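Local coordinates for protein 4-alpha-glucanotransferase (Aquifex aeolicus, PDB 1TZ7) that belongs to the 4-alpha-glucanotransferase family, also known as amylomaltase or D-enzyme, and is built round a barrel of eight parallel strands with helices outside, at residues V30-S35 / W479-K484; L66-L71 / Y78-L83. One frame throughout, in Å; residues are numbered along the deposited sequence.

Contact 1 (V30-S35 / W479-K484)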
ATOM      1  N   VAL A  30      -6.358   5.996   1.858  1.00 24.34           N
ATOM      2  CA  VAL A  30      -7.805   6.122   1.952  1.00 23.71           C
ATOM      3  C   VAL A  30      -8.257   6.362   3.403  1.00 27.70           C
ATOM      4  O   VAL A  30      -9.183   7.121   3.643  1.00 23.92           O
ATOM      5  CB  VAL A  30      -8.515   4.858   1.380  1.00 24.69           C
ATOM      6  CG1 VAL A  30     -10.016   4.951   1.568  1.00 24.13           C
ATOM      7  CG2 VAL A  30      -8.172   4.677  -0.117  1.00 32.06           C
ATOM      8  N   THR A  31      -7.586   5.711   4.361  1.00 27.87           N
ATOM      9  CA  THR A  31      -7.982   5.805   5.780  1.00 25.07           C
ATOM     10  C   THR A  31      -7.883   7.235   6.294  1.00 22.75           C
ATOM     11  O   THR A  31      -8.612   7.620   7.200  1.00 21.76           O
ATOM     12  CB  THR A  31      -7.105   4.885   6.667  1.00 31.32           C
ATOM     13  OG1 THR A  31      -5.720   5.220   6.506  1.00 20.27           O
ATOM     14  CG2 THR A  31      -7.203   3.426   6.224  1.00 20.60           C
ATOM     15  N   SER A  32      -6.971   8.014   5.712  1.00 25.43           N
ATOM     16  CA  SER A  32      -6.689   9.372   6.186  1.00 25.36           C
ATOM     17  C   SER A  32      -7.744  10.394   5.731  1.00 24.16           C
ATOM     18  O   SER A  32      -7.777  11.518   6.232  1.00 25.39           O
ATOM     19  CB  SER A  32      -5.300   9.818   5.720  1.00 28.00           C
ATOM     20  OG  SER A  32      -4.298   8.972   6.240  1.00 28.86           O
ATOM     21  N   LEU A  33      -8.599   9.997   4.789  1.00 28.28           N
ATOM     22  CA  LEU A  33      -9.731  10.844   4.356  1.00 27.93           C
ATOM     23  C   LEU A  33     -10.627  11.168   5.556  1.00 28.21           C
ATOM     24  O   LEU A  33     -10.831  10.320   6.425  1.00 27.07           O
ATOM     25  CB  LEU A  33     -10.570  10.114   3.296  1.00 30.05           C
ATOM     26  CG  LEU A  33     -10.362  10.343   1.781  1.00 31.66           C
ATOM     27  CD1 LEU A  33      -9.382  11.412   1.370  1.00 25.15           C
ATOM     28  CD2 LEU A  33     -10.243   9.055   0.958  1.00 29.03           C
ATOM     29  N   PRO A  34     -11.163  12.397   5.601  1.00 27.53           N
ATOM     30  CA  PRO A  34     -11.985  12.847   6.735  1.00 24.22           C
ATOM     31  C   PRO A  34     -13.467  12.416   6.648  1.00 26.21           C
ATOM     32  O   PRO A  34     -14.360  13.248   6.810  1.00 23.13           O
ATOM     33  CB  PRO A  34     -11.864  14.370   6.657  1.00 27.34           C
ATOM     34  CG  PRO A  34     -11.703  14.661   5.194  1.00 26.19           C
ATOM     35  CD  PRO A  34     -10.999  13.454   4.584  1.00 28.94           C
ATOM     36  N   SER A  35     -13.710  11.132   6.412  1.00 25.50           N
ATOM     37  CA  SER A  35     -15.071  10.613   6.334  1.00 24.00           C
ATOM     38  C   SER A  35     -15.680  10.495   7.734  1.00 32.52           C
ATOM     39  O   SER A  35     -14.956  10.395   8.721  1.00 22.70           O
ATOM     40  CB  SER A  35     -15.079   9.252   5.645  1.00 29.90           C
ATOM     41  OG  SER A  35     -14.435   9.317   4.383  1.00 29.16           O
ATOM     42  N   TRP A 479      -0.612   4.070  11.340  1.00 26.46           N
ATOM     43  CA  TRP A 479      -1.655   4.023  10.309  1.00 27.86           C
ATOM     44  C   TRP A 479      -2.932   4.713  10.751  1.00 26.13           C
ATOM     45  O   TRP A 479      -4.006   4.472  10.189  1.00 30.59           O
ATOM     46  CB  TRP A 479      -1.952   2.573   9.900  1.00 32.65           C
ATOM     47  CG  TRP A 479      -0.728   1.729   9.792  1.00 26.43           C
ATOM     48  CD1 TRP A 479      -0.344   0.735  10.637  1.00 32.38           C
ATOM     49  CD2 TRP A 479       0.279   1.809   8.785  1.00 25.61           C
ATOM     50  NE1 TRP A 479       0.843   0.185  10.216  1.00 28.54           N
ATOM     51  CE2 TRP A 479       1.250   0.829   9.083  1.00 27.63           C
ATOM     52  CE3 TRP A 479       0.467   2.613   7.653  1.00 32.25           C
ATOM     53  CZ2 TRP A 479       2.384   0.628   8.293  1.00 32.35           C
ATOM     54  CZ3 TRP A 479       1.592   2.412   6.870  1.00 32.34           C
ATOM     55  CH2 TRP A 479       2.537   1.426   7.195  1.00 27.40           C
ATOM     56  N   ARG A 480      -2.818   5.585  11.745  1.00 28.50           N
ATOM     57  CA  ARG A 480      -3.981   6.164  12.376  1.00 28.90           C
ATOM     58  C   ARG A 480      -4.256   7.614  11.922  1.00 26.21           C
ATOM     59  O   ARG A 480      -5.358   8.113  12.106  1.00 24.95           O
ATOM     60  CB  ARG A 480      -3.838   6.101  13.904  1.00 29.71           C
ATOM     61  CG  ARG A 480      -3.624   4.649  14.446  1.00 40.79           C
ATOM     62  CD  ARG A 480      -3.972   4.455  15.924  1.00 40.10           C
ATOM     63  NE  ARG A 480      -5.317   4.061  16.092  1.00 56.21           N
ATOM     64  CZ  ARG A 480      -5.796   2.923  16.611  1.00 53.96           C
ATOM     65  NH1 ARG A 480      -7.089   2.846  16.707  1.00 42.07           N
ATOM     66  NH2 ARG A 480      -5.050   1.860  16.952  1.00 43.33           N
ATOM     67  N   TRP A 481      -3.262   8.281  11.332  1.00 24.80           N
ATOM     68  CA  TRP A 481      -3.413   9.712  11.028  1.00 26.72           C
ATOM     69  C   TRP A 481      -4.528   9.954  10.033  1.00 26.68           C
ATOM     70  O   TRP A 481      -4.641   9.252   9.034  1.00 24.17           O
ATOM     71  CB  TRP A 481      -2.128  10.324  10.478  1.00 29.86           C
ATOM     72  CG  TRP A 481      -2.339  11.772  10.090  1.00 32.39           C
ATOM     73  CD1 TRP A 481      -2.440  12.842  10.938  1.00 29.22           C
ATOM     74  CD2 TRP A 481      -2.519  12.295   8.769  1.00 28.47           C
ATOM     75  NE1 TRP A 481      -2.653  13.997  10.222  1.00 27.92           N
ATOM     76  CE2 TRP A 481      -2.705  13.691   8.888  1.00 34.48           C
ATOM     77  CE3 TRP A 481      -2.531  11.727   7.484  1.00 31.99           C
ATOM     78  CZ2 TRP A 481      -2.899  14.520   7.782  1.00 34.12           C
ATOM     79  CZ3 TRP A 481      -2.725  12.554   6.393  1.00 28.29           C
ATOM     80  CH2 TRP A 481      -2.908  13.935   6.550  1.00 30.64           C
ATOM     81  N   ARG A 482      -5.342  10.968  10.306  1.00 20.67           N
ATOM     82  CA  ARG A 482      -6.365  11.417   9.368  1.00 27.97           C
ATOM     83  C   ARG A 482      -6.334  12.928   9.222  1.00 28.75           C
ATOM     84  O   ARG A 482      -5.943  13.649  10.148  1.00 25.50           O
ATOM     85  CB  ARG A 482      -7.756  10.986   9.847  1.00 27.35           C
ATOM     86  CG  ARG A 482      -7.936   9.486   9.983  1.00 32.08           C
ATOM     87  CD  ARG A 482      -9.343   9.004   9.651  1.00 32.38           C
ATOM     88  NE  ARG A 482     -10.333   9.487  10.610  1.00 33.80           N
ATOM     89  CZ  ARG A 482     -11.602   9.762  10.311  1.00 27.61           C
ATOM     90  NH1 ARG A 482     -12.421  10.193  11.254  1.00 23.49           N
ATOM     91  NH2 ARG A 482     -12.054   9.608   9.067  1.00 29.22           N
ATOM     92  N   ILE A 483      -6.751  13.403   8.060  1.00 24.54           N
ATOM     93  CA  ILE A 483      -7.051  14.813   7.863  1.00 23.74           C
ATOM     94  C   ILE A 483      -8.145  15.242   8.825  1.00 20.98           C
ATOM     95  O   ILE A 483      -9.183  14.582   8.926  1.00 23.79           O
ATOM     96  CB  ILE A 483      -7.511  15.059   6.394  1.00 25.08           C
ATOM     97  CG1 ILE A 483      -6.367  14.760   5.420  1.00 28.70           C
ATOM     98  CG2 ILE A 483      -7.994  16.489   6.216  1.00 29.30           C
ATOM     99  CD1 ILE A 483      -6.837  14.495   3.981  1.00 32.71           C
ATOM    100  N   LYS A 484      -7.907  16.352   9.536  1.00 25.94           N
ATOM    101  CA  LYS A 484      -8.886  16.906  10.481  1.00 36.88           C
ATOM    102  C   LYS A 484      -9.323  18.331  10.083  1.00 41.94           C
ATOM    103  O   LYS A 484     -10.226  18.902  10.695  1.00 49.01           O
ATOM    104  CB  LYS A 484      -8.295  16.941  11.900  1.00 36.54           C
ATOM    105  CG  LYS A 484      -7.939  15.575  12.468  1.00 43.17           C
ATOM    106  CD  LYS A 484      -7.102  15.706  13.749  1.00 49.95           C
ATOM    107  CE  LYS A 484      -6.182  14.507  13.946  1.00 64.88           C
ATOM    108  NZ  LYS A 484      -5.057  14.489  12.964  1.00 50.66           N
TER
HETATM  109  O   HOH W   1      -5.317   6.697   8.721  1.00 49.57           O
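Ser-32 is bonded to the backbone of Trp-481 and Ile-483 through both its hydroxyl and its carbonyl. Its OG sits beside its own backbone N (chi1 -61°) and donates to Trp-481 O at 2.8 Å, from a position tilted out of the carbonyl plane. The same hydroxyl lies 3.5 Å from Trp-481 CE3, at a slant to the indole. In return Ile-483 N donates to Ser-32 O at 2.8 Å, in the carbonyl plane. A water adds a third link: it takes a bond from Thr-31 OG1 and donates to Trp-479 O and to the same Trp-481 O that Ser-32 holds. Here the packing is tight, and the backbones of Ser-32 and Arg-482 run close together.

Arg-482 makes the second set of bonds. Its chain bends at chi2 and chi3 and passes by the backbone of Thr-31. NH2 then reaches Ser-35 O at 3.0 Å, nearly straight (170°), with the oxygen in the guanidinium plane. A weak bond from NH2 to Leu-33 O is bent to 129°. The inverse gamma turn centred on Pro-34 brings these two carbonyls round one nitrogen. NE is taken by Gly-113 O.

The far end is looser. Partly exposed Pro-34 brings CB within 3.5 Å of Ile-483 O, while the side chains stay apart, Pro-34 CD to Ile-483 CB 4.2 Å. Exposed Lys-484 leads away and folds NZ back to Arg-482 O.

In the barrel this joins the loop after the first strand, 23-27, to the loop after helix 457-460, beyond the last barrel strand, 452-456. Trp-481 and Ile-483 also rest on Met-457. Every direct hydrogen bond across the contact ends on a backbone carbonyl. The fit therefore depends on the course of the main chain, and the carbonyls round the guanidinium probably stabilise its positive charge.

Contact 2 (L66-L71 / Y78-L83)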
ATOM      1  N   LEU A  66      -4.450  -1.795  -0.261  1.00 29.74           N
ATOM      2  CA  LEU A  66      -5.871  -1.761   0.082  1.00 25.14           C
ATOM      3  C   LEU A  66      -6.292  -3.089   0.704  1.00 27.77           C
ATOM      4  O   LEU A  66      -7.474  -3.350   0.884  1.00 29.65           O
ATOM      5  CB  LEU A  66      -6.709  -1.483  -1.182  1.00 29.66           C
ATOM      6  CG  LEU A  66      -7.080  -0.024  -1.496  1.00 39.88           C
ATOM      7  CD1 LEU A  66      -5.972   0.936  -1.136  1.00 45.91           C
ATOM      8  CD2 LEU A  66      -7.452   0.115  -2.974  1.00 31.70           C
ATOM      9  N   ASN A  67      -5.310  -3.926   1.033  1.00 30.99           N
ATOM     10  CA  ASN A  67      -5.584  -5.266   1.551  1.00 26.57           C
ATOM     11  C   ASN A  67      -6.173  -5.209   2.974  1.00 26.35           C
ATOM     12  O   ASN A  67      -5.931  -4.255   3.712  1.00 26.32           O
ATOM     13  CB  ASN A  67      -4.303  -6.105   1.552  1.00 28.61           C
ATOM     14  CG  ASN A  67      -3.683  -6.239   0.169  1.00 31.13           C
ATOM     15  OD1 ASN A  67      -2.467  -6.288   0.035  1.00 32.16           O
ATOM     16  ND2 ASN A  67      -4.532  -6.307  -0.874  1.00 26.58           N
ATOM     17  N   PRO A  68      -6.944  -6.231   3.348  1.00 24.15           N
ATOM     18  CA  PRO A  68      -7.593  -6.264   4.668  1.00 26.60           C
ATOM     19  C   PRO A  68      -6.586  -6.182   5.814  1.00 28.57           C
ATOM     20  O   PRO A  68      -5.553  -6.849   5.781  1.00 24.47           O
ATOM     21  CB  PRO A  68      -8.324  -7.620   4.682  1.00 31.25           C
ATOM     22  CG  PRO A  68      -7.782  -8.389   3.512  1.00 30.54           C
ATOM     23  CD  PRO A  68      -7.262  -7.422   2.541  1.00 26.78           C
ATOM     24  N   THR A  69      -6.892  -5.363   6.809  1.00 24.02           N
ATOM     25  CA  THR A  69      -6.014  -5.190   7.962  1.00 27.30           C
ATOM     26  C   THR A  69      -6.658  -5.773   9.206  1.00 26.36           C
ATOM     27  O   THR A  69      -7.845  -6.081   9.215  1.00 24.16           O
ATOM     28  CB  THR A  69      -5.708  -3.698   8.184  1.00 27.27           C
ATOM     29  OG1 THR A  69      -6.928  -2.962   8.297  1.00 28.20           O
ATOM     30  CG2 THR A  69      -5.022  -3.092   6.971  1.00 22.24           C
ATOM     31  N   SER A  70      -5.865  -5.925  10.255  1.00 31.51           N
ATOM     32  CA  SER A  70      -6.353  -6.479  11.507  1.00 31.02           C
ATOM     33  C   SER A  70      -5.671  -5.810  12.701  1.00 26.67           C
ATOM     34  O   SER A  70      -4.554  -5.311  12.591  1.00 20.80           O
ATOM     35  CB  SER A  70      -6.109  -7.993  11.547  1.00 32.21           C
ATOM     36  OG  SER A  70      -4.747  -8.283  11.800  1.00 27.91           O
ATOM     37  N   LEU A  71      -6.359  -5.807  13.839  1.00 29.17           N
ATOM     38  CA  LEU A  71      -5.782  -5.335  15.109  1.00 31.19           C
ATOM     39  C   LEU A  71      -4.467  -6.066  15.421  1.00 32.77           C
ATOM     40  O   LEU A  71      -3.512  -5.466  15.924  1.00 31.13           O
ATOM     41  CB  LEU A  71      -6.778  -5.572  16.258  1.00 24.62           C
ATOM     42  CG  LEU A  71      -7.577  -4.386  16.843  1.00 48.04           C
ATOM     43  CD1 LEU A  71      -7.435  -3.126  16.027  1.00 27.07           C
ATOM     44  CD2 LEU A  71      -9.046  -4.770  16.980  1.00 59.75           C
ATOM     45  N   TYR A  78       0.496  -3.656   5.155  1.00 34.08           N
ATOM     46  CA  TYR A  78       1.540  -4.497   4.570  1.00 32.91           C
ATOM     47  C   TYR A  78       1.607  -5.872   5.236  1.00 32.04           C
ATOM     48  O   TYR A  78       2.481  -6.673   4.919  1.00 38.79           O
ATOM     49  CB  TYR A  78       2.903  -3.802   4.678  1.00 33.15           C
ATOM     50  CG  TYR A  78       2.975  -2.490   3.933  1.00 35.65           C
ATOM     51  CD1 TYR A  78       3.381  -2.443   2.602  1.00 37.79           C
ATOM     52  CD2 TYR A  78       2.633  -1.295   4.557  1.00 36.24           C
ATOM     53  CE1 TYR A  78       3.446  -1.233   1.909  1.00 38.24           C
ATOM     54  CE2 TYR A  78       2.694  -0.081   3.874  1.00 35.25           C
ATOM     55  CZ  TYR A  78       3.101  -0.058   2.555  1.00 37.65           C
ATOM     56  OH  TYR A  78       3.165   1.136   1.883  1.00 37.30           O
ATOM     57  N   SER A  79       0.677  -6.136   6.154  1.00 32.16           N
ATOM     58  CA  SER A  79       0.581  -7.449   6.801  1.00 33.07           C
ATOM     59  C   SER A  79      -0.873  -7.926   6.839  1.00 27.13           C
ATOM     60  O   SER A  79      -1.572  -7.762   7.846  1.00 34.34           O
ATOM     61  CB  SER A  79       1.158  -7.391   8.216  1.00 30.21           C
ATOM     62  OG  SER A  79       1.406  -8.688   8.714  1.00 37.98           O
ATOM     63  N   SER A  80      -1.313  -8.520   5.734  1.00 34.69           N
ATOM     64  CA  SER A  80      -2.724  -8.801   5.503  1.00 29.91           C
ATOM     65  C   SER A  80      -2.933 -10.295   5.294  1.00 30.93           C
ATOM     66  O   SER A  80      -2.013 -11.009   4.906  1.00 33.47           O
ATOM     67  CB  SER A  80      -3.212  -8.035   4.260  1.00 30.37           C
ATOM     68  OG  SER A  80      -4.573  -8.310   3.985  1.00 29.22           O
ATOM     69  N   ASN A  81      -4.149 -10.764   5.541  1.00 22.62           N
ATOM     70  CA  ASN A  81      -4.498 -12.146   5.234  1.00 21.60           C
ATOM     71  C   ASN A  81      -4.847 -12.368   3.738  1.00 22.15           C
ATOM     72  O   ASN A  81      -5.297 -13.440   3.362  1.00 27.43           O
ATOM     73  CB  ASN A  81      -5.646 -12.646   6.147  1.00 25.10           C
ATOM     74  CG  ASN A  81      -6.911 -11.781   6.054  1.00 29.03           C
ATOM     75  OD1 ASN A  81      -7.153 -11.115   5.052  1.00 37.22           O
ATOM     76  ND2 ASN A  81      -7.719 -11.803   7.114  1.00 39.15           N
ATOM     77  N   SER A  82      -4.627 -11.344   2.904  1.00 22.27           N
ATOM     78  CA  SER A  82      -4.786 -11.489   1.446  1.00 29.64           C
ATOM     79  C   SER A  82      -4.141 -10.333   0.683  1.00 30.06           C
ATOM     80  O   SER A  82      -4.376  -9.167   0.994  1.00 28.10           O
ATOM     81  CB  SER A  82      -6.264 -11.579   1.079  1.00 31.61           C
ATOM     82  OG  SER A  82      -6.433 -11.685  -0.324  1.00 28.33           O
ATOM     83  N   LEU A  83      -3.334 -10.670  -0.326  1.00 28.47           N
ATOM     84  CA  LEU A  83      -2.709  -9.665  -1.195  1.00 30.60           C
ATOM     85  C   LEU A  83      -3.650  -9.239  -2.318  1.00 25.60           C
ATOM     86  O   LEU A  83      -3.325  -8.352  -3.104  1.00 27.54           O
ATOM     87  CB  LEU A  83      -1.406 -10.217  -1.799  1.00 33.10           C
ATOM     88  CG  LEU A  83      -0.303 -10.562  -0.800  1.00 34.41           C
ATOM     89  CD1 LEU A  83       0.829 -11.311  -1.489  1.00 33.35           C
ATOM     90  CD2 LEU A  83       0.222  -9.297  -0.116  1.00 34.75           C
TER
HETATM   91  O   HOH W   2      -2.991  -5.550   9.110  1.00 48.28           O
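Ser-80 holds OG opposite its backbone N (chi1 179°), and this swings the hydroxyl in toward Pro-68. Asn-67 turns CG to lie beside its own N (chi1 -59°), which lays its side chain along Ser-82 and Leu-83. Ser-80 OG donates to Pro-68 O, in the carbonyl plane and on a lone pair. The modelled length of 2.5 Å is very short and its exact value is doubtful. The same OG accepts from Ser-82 N at 3.2 Å and closes an ST turn. One oxygen thus ties the turn to segment 66-71. It also lies close to the proline ring, 3.2 Å from Pro-68 CD.

Both segments belong to the long loop that follows the second barrel strand, 60-62. Their contact folds this loop back on itself. Tyr-155 of helix 149-165 packs against Pro-68 and Ser-82, and Ser-80 O is bonded by Ser-232.

Asn-67 CB comes within 3.1 Å of Ser-82 O. Its amide runs on past the backbone of Leu-83, and ND2 finds its partner just beyond, at Ala-85 O. Ser-82 OG is held by the same stretch of chain, at the backbone N of Phe-84 and Ala-85. Farther along, a water accepts from Ser-70 N and donates to Ser-79 O at 2.9 Å, bridging the two segments.

In the fold
Both contacts are buried, and both are made by loops of the barrel. Contact 1 is the larger and lies farther from the centre of the chain. It ties together parts of the chain far apart in sequence, the loop after the first strand and the one after helix 457-460. Contact 2 is local: it closes a single loop after the second strand, inside the long span closed by contact 1. Contact 1 brings in a charged group, the guanidinium of Arg-482; contact 2 relies on a serine hydroxyl and close packing round a proline. Their centres are about 17 Å apart, yet they touch where Trp-479 CH2 packs 3.7 Å from Tyr-78 CE2.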